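Local coordinates for PRESAN domain-containing protein (Plasmodium falciparum, PDB 7D2W), which is of unknown function but belongs to the Plasmodium PHIST (PRESAN-domain) proteins, in which a helical bundle probably serves protein binding, at residues A[47-52]-A[162-167]; A[63-68]-A[142-147]; A[136-141]-A[153-158]. One frame throughout, in Å; residues are numbered along the deposited sequence.

Contact 1 ties the start of the first modelled helix, 49-58, to the middle of the last, 149-181, and so closes the longest loop of the three, with contacts 2 and 3 both lying between its two ends in sequence. Contact 2 follows, joining the beginning of helix 65-93 to the end of helix 117-144. Contact 3 closes a short hairpin between helices 117-144 and 149-181, and its segments alternate with those of contact 2, so the two cross along the chain. They also touch in space, with about 10 Å between their centres. A weak ion pair between Glu-162 and Arg-138 connects contact 3 with contact 1.

Contact 1. Residues A[47-52]-A[162-167]; sequences LTREEL and EFDKLH
Arg-49 and Asp-164 meet end-on in a bidentate salt bridge that makes up the whole direct contact between 47-52 and 162-167. The side chains run head-on toward one another, and each terminal nitrogen of the guanidinium takes its own carboxylate oxygen. NH1 of Arg-49 lies 2.6 Å from OD2 of Asp-164 in an almost straight bond (173°), while NH2 of Arg-49 reaches OD1 of Asp-164 at the longer distance of 3.1 Å. Both oxygens use their syn lone pairs, and the planes of guanidinium and carboxylate differ by only 11°. Paired bonds of this kind restrain both groups from rotating, and the opposed charges probably keep both ionised.

The backbones stay well apart, with the CA atoms of Arg-49 and Asp-164 separated by 12.1 Å, and it is the length of the arginine that spans the gap. The chain leaves its helix with CG anti to the backbone N and is extended until chi3 (-71°), where it bends to face the acid. Behind the arginine, a capping box fixes the start of its helix: Thr-48 OG1 accepts from Glu-51 N at 3.1 Å, and Glu-51 OE1 accepts in return from Thr-48 N at 3.0 Å. Arg-49 therefore occupies the first turn, directly after the N-cap. On the other side, Asp-164 projects from the continuous helix 149-181.

The bridge lies at the surface, with little area buried, and the Arg-49 side chain also rests on Ile-78 and Ile-160. Helix 49-58 packs against helices 65-93 and 149-181 here, with Leu-52 on Ile-71 and Ile-160, while Phe-163 turns inward to Leu-131 of helix 117-144 and Cys-79 of helix 65-93.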
loop_
_atom_site.group_PDB
_atom_site.type_symbol
_atom_site.label_atom_id
_atom_site.label_comp_id
_atom_site.label_asym_id
_atom_site.label_seq_id
_atom_site.Cartn_x
_atom_site.Cartn_y
_atom_site.Cartn_z
ATOM N N LEU A 47 0.646 11.576 18.465
ATOM C CA LEU A 47 0.977 12.375 17.294
ATOM C C LEU A 47 0.324 11.777 16.053
ATOM O O LEU A 47 0.199 10.555 15.919
ATOM C CB LEU A 47 2.493 12.441 17.099
ATOM C CG LEU A 47 3.293 12.998 18.273
ATOM C CD1 LEU A 47 4.765 13.138 17.918
ATOM C CD2 LEU A 47 2.711 14.318 18.719
ATOM N N THR A 48 -0.095 12.647 15.144
ATOM C CA THR A 48 -0.475 12.183 13.824
ATOM C C THR A 48 0.780 11.899 13.010
ATOM O O THR A 48 1.876 12.362 13.335
ATOM C CB THR A 48 -1.330 13.218 13.106
ATOM O OG1 THR A 48 -0.556 14.411 12.919
ATOM C CG2 THR A 48 -2.575 13.531 13.922
ATOM N N ARG A 49 0.609 11.115 11.941
ATOM C CA ARG A 49 1.716 10.860 11.028
ATOM C C ARG A 49 2.319 12.167 10.536
ATOM O O ARG A 49 3.541 12.338 10.511
ATOM C CB ARG A 49 1.217 10.001 9.856
ATOM C CG ARG A 49 2.278 9.220 9.167
ATOM C CD ARG A 49 1.676 8.483 7.983
ATOM N NE ARG A 49 0.816 7.383 8.411
ATOM C CZ ARG A 49 0.690 6.260 7.719
ATOM N NH1 ARG A 49 1.359 6.140 6.596
ATOM N NH2 ARG A 49 -0.102 5.275 8.135
ATOM N N GLU A 50 1.459 13.119 10.163
ATOM C CA GLU A 50 1.925 14.426 9.723
ATOM C C GLU A 50 2.773 15.104 10.794
ATOM O O GLU A 50 3.817 15.697 10.494
ATOM C CB GLU A 50 0.712 15.283 9.372
ATOM C CG GLU A 50 0.973 16.587 8.673
ATOM C CD GLU A 50 -0.333 17.271 8.284
ATOM O OE1 GLU A 50 -1.366 16.569 8.191
ATOM O OE2 GLU A 50 -0.333 18.503 8.081
ATOM N N GLU A 51 2.331 15.044 12.049
ATOM C CA GLU A 51 3.081 15.685 13.125
ATOM C C GLU A 51 4.389 14.963 13.389
ATOM O O GLU A 51 5.384 15.591 13.752
ATOM C CB GLU A 51 2.242 15.727 14.397
ATOM C CG GLU A 51 1.224 16.857 14.409
ATOM C CD GLU A 51 0.091 16.621 15.394
ATOM O OE1 GLU A 51 -0.000 15.509 15.957
ATOM O OE2 GLU A 51 -0.715 17.554 15.605
ATOM N N LEU A 52 4.404 13.647 13.203
ATOM C CA LEU A 52 5.633 12.891 13.396
ATOM C C LEU A 52 6.661 13.233 12.325
ATOM O O LEU A 52 7.851 13.389 12.622
ATOM C CB LEU A 52 5.307 11.398 13.406
ATOM C CG LEU A 52 6.445 10.451 13.764
ATOM C CD1 LEU A 52 6.731 10.550 15.242
ATOM C CD2 LEU A 52 6.101 9.009 13.367
ATOM N N GLU A 162 5.948 -0.033 5.580
ATOM C CA GLU A 162 5.813 -1.489 5.552
ATOM C C GLU A 162 4.494 -1.939 6.175
ATOM O O GLU A 162 3.861 -2.895 5.693
ATOM C CB GLU A 162 7.001 -2.131 6.274
ATOM C CG GLU A 162 7.020 -3.653 6.201
ATOM C CD GLU A 162 8.242 -4.253 6.870
ATOM O OE1 GLU A 162 8.931 -3.526 7.632
ATOM O OE2 GLU A 162 8.515 -5.449 6.624
ATOM N N PHE A 163 4.066 -1.278 7.256
ATOM C CA PHE A 163 2.754 -1.570 7.834
ATOM C C PHE A 163 1.626 -1.176 6.887
ATOM O O PHE A 163 0.600 -1.866 6.808
ATOM C CB PHE A 163 2.594 -0.851 9.184
ATOM C CG PHE A 163 2.575 -1.793 10.346
ATOM C CD1 PHE A 163 1.423 -2.513 10.641
ATOM C CD2 PHE A 163 3.718 -2.003 11.114
ATOM C CE1 PHE A 163 1.408 -3.420 11.696
ATOM C CE2 PHE A 163 3.713 -2.910 12.181
ATOM C CZ PHE A 163 2.565 -3.623 12.463
ATOM N N ASP A 164 1.781 -0.056 6.174
ATOM C CA ASP A 164 0.766 0.315 5.200
ATOM C C ASP A 164 0.661 -0.736 4.098
ATOM O O ASP A 164 -0.445 -1.052 3.638
ATOM C CB ASP A 164 1.075 1.683 4.595
ATOM C CG ASP A 164 0.862 2.822 5.574
ATOM O OD1 ASP A 164 0.224 2.612 6.646
ATOM O OD2 ASP A 164 1.334 3.939 5.257
ATOM N N LYS A 165 1.796 -1.285 3.666
ATOM C CA LYS A 165 1.754 -2.326 2.641
ATOM C C LYS A 165 1.119 -3.597 3.181
ATOM O O LYS A 165 0.344 -4.253 2.477
ATOM C CB LYS A 165 3.148 -2.623 2.089
ATOM C CG LYS A 165 3.186 -3.925 1.237
ATOM C CD LYS A 165 3.947 -3.798 -0.060
ATOM C CE LYS A 165 3.867 -5.101 -0.887
ATOM N NZ LYS A 165 2.507 -5.417 -1.475
ATOM N N LEU A 166 1.422 -3.962 4.431
ATOM C CA LEU A 166 0.777 -5.140 5.005
ATOM C C LEU A 166 -0.730 -4.936 5.102
ATOM O O LEU A 166 -1.506 -5.829 4.746
ATOM C CB LEU A 166 1.377 -5.472 6.380
ATOM C CG LEU A 166 0.639 -6.568 7.160
ATOM C CD1 LEU A 166 0.656 -7.872 6.408
ATOM C CD2 LEU A 166 1.238 -6.750 8.554
ATOM N N HIS A 167 -1.168 -3.762 5.568
ATOM C CA HIS A 167 -2.605 -3.501 5.653
ATOM C C HIS A 167 -3.252 -3.555 4.272
ATOM O O HIS A 167 -4.385 -4.023 4.123
ATOM C CB HIS A 167 -2.858 -2.141 6.307
ATOM C CG HIS A 167 -2.570 -2.110 7.776
ATOM N ND1 HIS A 167 -2.170 -0.966 8.429
ATOM C CD2 HIS A 167 -2.631 -3.081 8.718
ATOM C CE1 HIS A 167 -1.994 -1.231 9.711
ATOM N NE2 HIS A 167 -2.265 -2.509 9.912
#

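Contact 2. Residues A[63-68]-A[142-147]; sequences PPRTYL and LLNKKA
The backbones come closest at Arg-65 and Leu-143, whose CA atoms are 7.8 Å apart, where one helix starts and another stops. Pro-64 holds the N-cap position ahead of helix 65-93, and its O accepts from Leu-68 N. Helix 117-144 gives way at Lys-145; Lys-146 then takes a left-handed backbone conformation (phi 51°), its N bonded to Leu-143 O, and the chain turns off towards Ala-147.

Leu-143 is the central side chain. Its CD2 touches CD1 of Leu-68 at 3.6 Å, the two side chains running antiparallel alongside one another. The other branch, CD1 of Leu-143, packs against one face of the Arg-65 guanidinium, over its centre and 4.3 Å above its plane. In the four-helix bundle the contact lies at one end, where the start of helix 65-93 meets the end of helix 117-144, close to the turn into helix 149-181; Ala-147 leads there onto Ile-152, and Leu-142 also reaches Phe-155.

Towards the outside, Arg-65 NH2 approaches Asn-144 OD1 at 2.7 Å. The bond is weak because it is strongly bent, 120° at the hydrogen, although guanidinium and amide are nearly coplanar. To reach the amide oxygen, the arginine chain kinks at its third torsion (-74°). The same guanidinium touches Tyr-140, one turn back along helix 117-144.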
loop_
_atom_site.group_PDB
_atom_site.type_symbol
_atom_site.label_atom_id
_atom_site.label_comp_id
_atom_site.label_asym_id
_atom_site.label_seq_id
_atom_site.Cartn_x
_atom_site.Cartn_y
_atom_site.Cartn_z
ATOM N N PRO A 63 18.574 12.422 19.207
ATOM C CA PRO A 63 18.083 12.858 20.522
ATOM C C PRO A 63 18.334 11.788 21.568
ATOM O O PRO A 63 18.780 10.683 21.226
ATOM C CB PRO A 63 16.580 13.059 20.274
ATOM C CG PRO A 63 16.261 12.060 19.224
ATOM C CD PRO A 63 17.491 11.924 18.343
ATOM N N PRO A 64 18.066 12.070 22.848
ATOM C CA PRO A 64 18.259 11.044 23.882
ATOM C C PRO A 64 17.347 9.853 23.650
ATOM O O PRO A 64 16.307 9.958 22.997
ATOM C CB PRO A 64 17.896 11.764 25.182
ATOM C CG PRO A 64 18.106 13.207 24.893
ATOM C CD PRO A 64 17.768 13.391 23.436
ATOM N N ARG A 65 17.746 8.711 24.227
ATOM C CA ARG A 65 17.059 7.450 23.953
ATOM C C ARG A 65 15.603 7.487 24.414
ATOM O O ARG A 65 14.715 6.982 23.711
ATOM C CB ARG A 65 17.808 6.293 24.621
ATOM C CG ARG A 65 16.915 5.116 24.988
ATOM C CD ARG A 65 17.682 4.033 25.711
ATOM N NE ARG A 65 18.529 3.295 24.785
ATOM C CZ ARG A 65 18.312 2.041 24.413
ATOM N NH1 ARG A 65 17.277 1.371 24.899
ATOM N NH2 ARG A 65 19.135 1.461 23.558
ATOM N N THR A 66 15.336 8.085 25.588
ATOM C CA THR A 66 13.958 8.279 26.043
ATOM C C THR A 66 13.120 8.971 24.978
ATOM O O THR A 66 11.963 8.603 24.737
ATOM C CB THR A 66 13.929 9.109 27.329
ATOM O OG1 THR A 66 14.488 8.357 28.407
ATOM C CG2 THR A 66 12.494 9.514 27.675
ATOM N N TYR A 67 13.689 9.986 24.339
ATOM C CA TYR A 67 12.993 10.674 23.261
ATOM C C TYR A 67 12.718 9.712 22.120
ATOM O O TYR A 67 11.591 9.615 21.621
ATOM C CB TYR A 67 13.843 11.860 22.797
ATOM C CG TYR A 67 13.139 12.936 21.992
ATOM C CD1 TYR A 67 11.992 12.664 21.257
ATOM C CD2 TYR A 67 13.657 14.218 21.940
ATOM C CE1 TYR A 67 11.379 13.649 20.507
ATOM C CE2 TYR A 67 13.058 15.208 21.197
ATOM C CZ TYR A 67 11.921 14.921 20.477
ATOM O OH TYR A 67 11.323 15.908 19.723
ATOM N N LEU A 68 13.747 8.968 21.707
ATOM C CA LEU A 68 13.578 8.001 20.629
ATOM C C LEU A 68 12.517 6.957 20.965
ATOM O O LEU A 68 11.744 6.549 20.086
ATOM C CB LEU A 68 14.922 7.337 20.332
ATOM C CG LEU A 68 15.874 8.296 19.609
ATOM C CD1 LEU A 68 17.223 7.639 19.370
ATOM C CD2 LEU A 68 15.262 8.773 18.290
ATOM N N LEU A 142 19.104 -0.904 15.974
ATOM C CA LEU A 142 19.564 0.373 15.442
ATOM C C LEU A 142 20.016 1.302 16.557
ATOM O O LEU A 142 21.073 1.933 16.465
ATOM C CB LEU A 142 18.445 1.027 14.643
ATOM C CG LEU A 142 18.820 1.755 13.364
ATOM C CD1 LEU A 142 19.702 0.884 12.496
ATOM C CD2 LEU A 142 17.544 2.087 12.638
ATOM N N LEU A 143 19.211 1.411 17.612
ATOM C CA LEU A 143 19.582 2.260 18.738
ATOM C C LEU A 143 20.908 1.819 19.341
ATOM O O LEU A 143 21.809 2.636 19.567
ATOM C CB LEU A 143 18.484 2.232 19.803
ATOM C CG LEU A 143 17.124 2.841 19.448
ATOM C CD1 LEU A 143 16.329 3.103 20.708
ATOM C CD2 LEU A 143 17.269 4.108 18.616
ATOM N N ASN A 144 21.045 0.520 19.603
ATOM C CA ASN A 144 22.208 0.042 20.339
ATOM C C ASN A 144 23.492 0.209 19.537
ATOM O O ASN A 144 24.561 0.400 20.122
ATOM C CB ASN A 144 21.993 -1.416 20.758
ATOM C CG ASN A 144 20.866 -1.569 21.777
ATOM O OD1 ASN A 144 20.513 -0.616 22.472
ATOM N ND2 ASN A 144 20.298 -2.770 21.866
ATOM N N LYS A 145 23.410 0.179 18.207
ATOM C CA LYS A 145 24.596 0.379 17.383
ATOM C C LYS A 145 24.859 1.851 17.088
ATOM O O LYS A 145 25.722 2.150 16.250
ATOM C CB LYS A 145 24.490 -0.389 16.068
ATOM C CG LYS A 145 23.622 0.282 14.985
ATOM C CD LYS A 145 23.881 -0.339 13.610
ATOM C CE LYS A 145 23.270 0.503 12.493
ATOM N NZ LYS A 145 22.938 -0.311 11.288
ATOM N N LYS A 146 24.144 2.758 17.763
ATOM C CA LYS A 146 24.329 4.204 17.652
ATOM C C LYS A 146 24.311 4.668 16.193
ATOM O O LYS A 146 25.261 5.257 15.688
ATOM C CB LYS A 146 25.617 4.628 18.365
ATOM C CG LYS A 146 25.811 3.999 19.734
ATOM C CD LYS A 146 24.734 4.442 20.742
ATOM C CE LYS A 146 24.563 5.964 20.821
ATOM N NZ LYS A 146 25.311 6.545 21.981
ATOM N N ALA A 147 23.178 4.431 15.530
ATOM C CA ALA A 147 23.065 4.814 14.132
ATOM C C ALA A 147 22.819 6.315 14.010
ATOM O O ALA A 147 22.233 6.928 14.906
ATOM C CB ALA A 147 21.930 4.047 13.455
#

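Contact 3. Residues A[136-141]-A[153-158]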
loop_
_atom_site.group_PDB
_atom_site.type_symbol
_atom_site.label_atom_id
_atom_site.label_comp_id
_atom_site.label_asym_id
_atom_site.label_seq_id
_atom_site.Cartn_x
_atom_site.Cartn_y
_atom_site.Cartn_z
ATOM N N THR A 136 10.116 -3.701 16.109
ATOM C CA THR A 136 10.648 -3.216 17.380
ATOM C C THR A 136 12.049 -3.765 17.634
ATOM O O THR A 136 12.935 -3.036 18.102
ATOM C CB THR A 136 9.701 -3.594 18.518
ATOM O OG1 THR A 136 8.491 -2.843 18.376
ATOM C CG2 THR A 136 10.331 -3.287 19.893
ATOM N N ASN A 137 12.275 -5.044 17.318
ATOM C CA ASN A 137 13.606 -5.619 17.496
ATOM C C ASN A 137 14.623 -4.933 16.598
ATOM O O ASN A 137 15.740 -4.631 17.034
ATOM C CB ASN A 137 13.583 -7.122 17.207
ATOM C CG ASN A 137 12.842 -7.899 18.265
ATOM O OD1 ASN A 137 12.647 -7.412 19.379
ATOM N ND2 ASN A 137 12.417 -9.114 17.925
ATOM N N ARG A 138 14.263 -4.702 15.328
ATOM C CA ARG A 138 15.147 -3.961 14.437
ATOM C C ARG A 138 15.391 -2.546 14.955
ATOM O O ARG A 138 16.487 -2.003 14.788
ATOM C CB ARG A 138 14.564 -3.932 13.019
ATOM C CG ARG A 138 14.673 -5.287 12.277
ATOM C CD ARG A 138 13.728 -5.389 11.073
ATOM N NE ARG A 138 13.855 -4.258 10.155
ATOM C CZ ARG A 138 12.854 -3.758 9.427
ATOM N NH1 ARG A 138 11.629 -4.293 9.478
ATOM N NH2 ARG A 138 13.080 -2.719 8.637
ATOM N N PHE A 139 14.393 -1.945 15.612
ATOM C CA PHE A 139 14.564 -0.602 16.157
ATOM C C PHE A 139 15.588 -0.585 17.290
ATOM O O PHE A 139 16.484 0.269 17.319
ATOM C CB PHE A 139 13.209 -0.071 16.640
ATOM C CG PHE A 139 13.263 1.308 17.223
ATOM C CD1 PHE A 139 13.636 2.392 16.445
ATOM C CD2 PHE A 139 12.911 1.524 18.544
ATOM C CE1 PHE A 139 13.672 3.664 16.976
ATOM C CE2 PHE A 139 12.938 2.802 19.082
ATOM C CZ PHE A 139 13.319 3.872 18.290
ATOM N N TYR A 140 15.474 -1.520 18.234
ATOM C CA TYR A 140 16.417 -1.547 19.349
ATOM C C TYR A 140 17.836 -1.836 18.873
ATOM O O TYR A 140 18.805 -1.289 19.415
ATOM C CB TYR A 140 15.959 -2.566 20.390
ATOM C CG TYR A 140 14.993 -1.977 21.384
ATOM C CD1 TYR A 140 15.451 -1.300 22.511
ATOM C CD2 TYR A 140 13.625 -2.090 21.199
ATOM C CE1 TYR A 140 14.563 -0.755 23.425
ATOM C CE2 TYR A 140 12.730 -1.546 22.102
ATOM C CZ TYR A 140 13.201 -0.883 23.211
ATOM O OH TYR A 140 12.307 -0.349 24.109
ATOM N N ASN A 141 17.985 -2.679 17.851
ATOM C CA ASN A 141 19.319 -2.935 17.318
ATOM C C ASN A 141 19.915 -1.676 16.698
ATOM O O ASN A 141 21.102 -1.389 16.882
ATOM C CB ASN A 141 19.267 -4.089 16.318
ATOM C CG ASN A 141 18.959 -5.422 16.988
ATOM O OD1 ASN A 141 18.699 -5.476 18.191
ATOM N ND2 ASN A 141 18.986 -6.502 16.214
ATOM N N LYS A 153 15.632 7.920 11.245
ATOM C CA LYS A 153 14.399 8.510 10.721
ATOM C C LYS A 153 13.890 7.742 9.508
ATOM O O LYS A 153 12.688 7.465 9.385
ATOM C CB LYS A 153 14.637 9.980 10.363
ATOM C CG LYS A 153 14.987 10.863 11.542
ATOM C CD LYS A 153 14.894 12.342 11.177
ATOM C CE LYS A 153 15.980 12.750 10.195
ATOM N NZ LYS A 153 16.314 14.195 10.323
ATOM N N SER A 154 14.793 7.399 8.588
ATOM C CA SER A 154 14.386 6.606 7.435
ATOM C C SER A 154 13.864 5.247 7.873
ATOM O O SER A 154 12.897 4.735 7.300
ATOM C CB SER A 154 15.557 6.439 6.460
ATOM O OG SER A 154 16.057 7.705 6.075
ATOM N N PHE A 155 14.494 4.646 8.887
ATOM C CA PHE A 155 14.023 3.351 9.369
ATOM C C PHE A 155 12.585 3.451 9.874
ATOM O O PHE A 155 11.731 2.622 9.529
ATOM C CB PHE A 155 14.958 2.831 10.461
ATOM C CG PHE A 155 14.372 1.710 11.266
ATOM C CD1 PHE A 155 14.450 0.398 10.817
ATOM C CD2 PHE A 155 13.717 1.975 12.464
ATOM C CE1 PHE A 155 13.902 -0.635 11.553
ATOM C CE2 PHE A 155 13.160 0.959 13.204
ATOM C CZ PHE A 155 13.260 -0.365 12.744
ATOM N N ILE A 156 12.291 4.474 10.688
ATOM C CA ILE A 156 10.955 4.571 11.272
ATOM C C ILE A 156 9.917 4.818 10.185
ATOM O O ILE A 156 8.849 4.181 10.167
ATOM C CB ILE A 156 10.907 5.663 12.362
ATOM C CG1 ILE A 156 11.823 5.305 13.536
ATOM C CG2 ILE A 156 9.462 5.848 12.867
ATOM C CD1 ILE A 156 12.019 6.475 14.545
ATOM N N ARG A 157 10.198 5.743 9.256
ATOM C CA ARG A 157 9.253 6.001 8.170
ATOM C C ARG A 157 9.072 4.756 7.307
ATOM O O ARG A 157 7.954 4.437 6.889
ATOM C CB ARG A 157 9.710 7.201 7.325
ATOM C CG ARG A 157 8.734 7.601 6.179
ATOM C CD ARG A 157 8.647 9.130 5.933
ATOM N NE ARG A 157 7.457 9.523 5.164
ATOM C CZ ARG A 157 7.136 10.783 4.873
ATOM N NH1 ARG A 157 6.025 11.064 4.173
ATOM N NH2 ARG A 157 7.918 11.776 5.294
ATOM N N SER A 158 10.154 4.009 7.068
ATOM C CA SER A 158 10.023 2.787 6.274
ATOM C C SER A 158 9.221 1.713 7.004
ATOM O O SER A 158 8.514 0.938 6.355
ATOM C CB SER A 158 11.403 2.252 5.869
ATOM O OG SER A 158 11.866 3.006 4.759
#
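Phe-155 drives its ring between the side chains of Arg-138 and Phe-139, with the far end of the ring reaching the backbone between them: CZ of Phe-155 is 3.5 Å from N of Phe-139. On one flank, CE2 of Phe-155 lies 3.6 Å from CD1 of Phe-139 and meets that ring at its edge, near its plane. The two side chains lie roughly perpendicular. A chi1 of 164° directs the Phe-155 ring straight across to the opposite helix.

On the other flank, CE1 of Phe-155 is 3.7 Å from CB of Arg-138, and the arginine then folds back along its chain to bring its guanidinium against the same atom. The planes stand almost perpendicular, 85° apart, with CE1 over the guanidinium face and the arginine at the ring's edge, so the charge does not sit over the aromatic face. The guanidinium finds its salt-bridge partner in Glu-134, a turn earlier on its own helix. Deeper in, CD1 of Ile-156 approaches CE1 of Phe-139 at 4.1 Å. Phe-139 also stacks on Trp-72, whose NE1 is hydrogen-bonded to Thr-136, and Ile-156 packs on Ile-71 and Trp-72, so helix 65-93 lines this side of the contact.

Away from the aromatic cluster, Ser-154, Arg-157 and Ser-158 form hydrogen bonds with Asp-150, Ser-154 and Arg-157 of the second subunit, which makes helix 149-181 part of the dimer interface as well as of the bundle. The two segments run antiparallel at 177°, and their axes approach to 11.1 Å, a spacing that leaves room for the phenylalanine between them. An antiparallel pair joined by a short turn is a helical hairpin, here one half of the four-helix bundle.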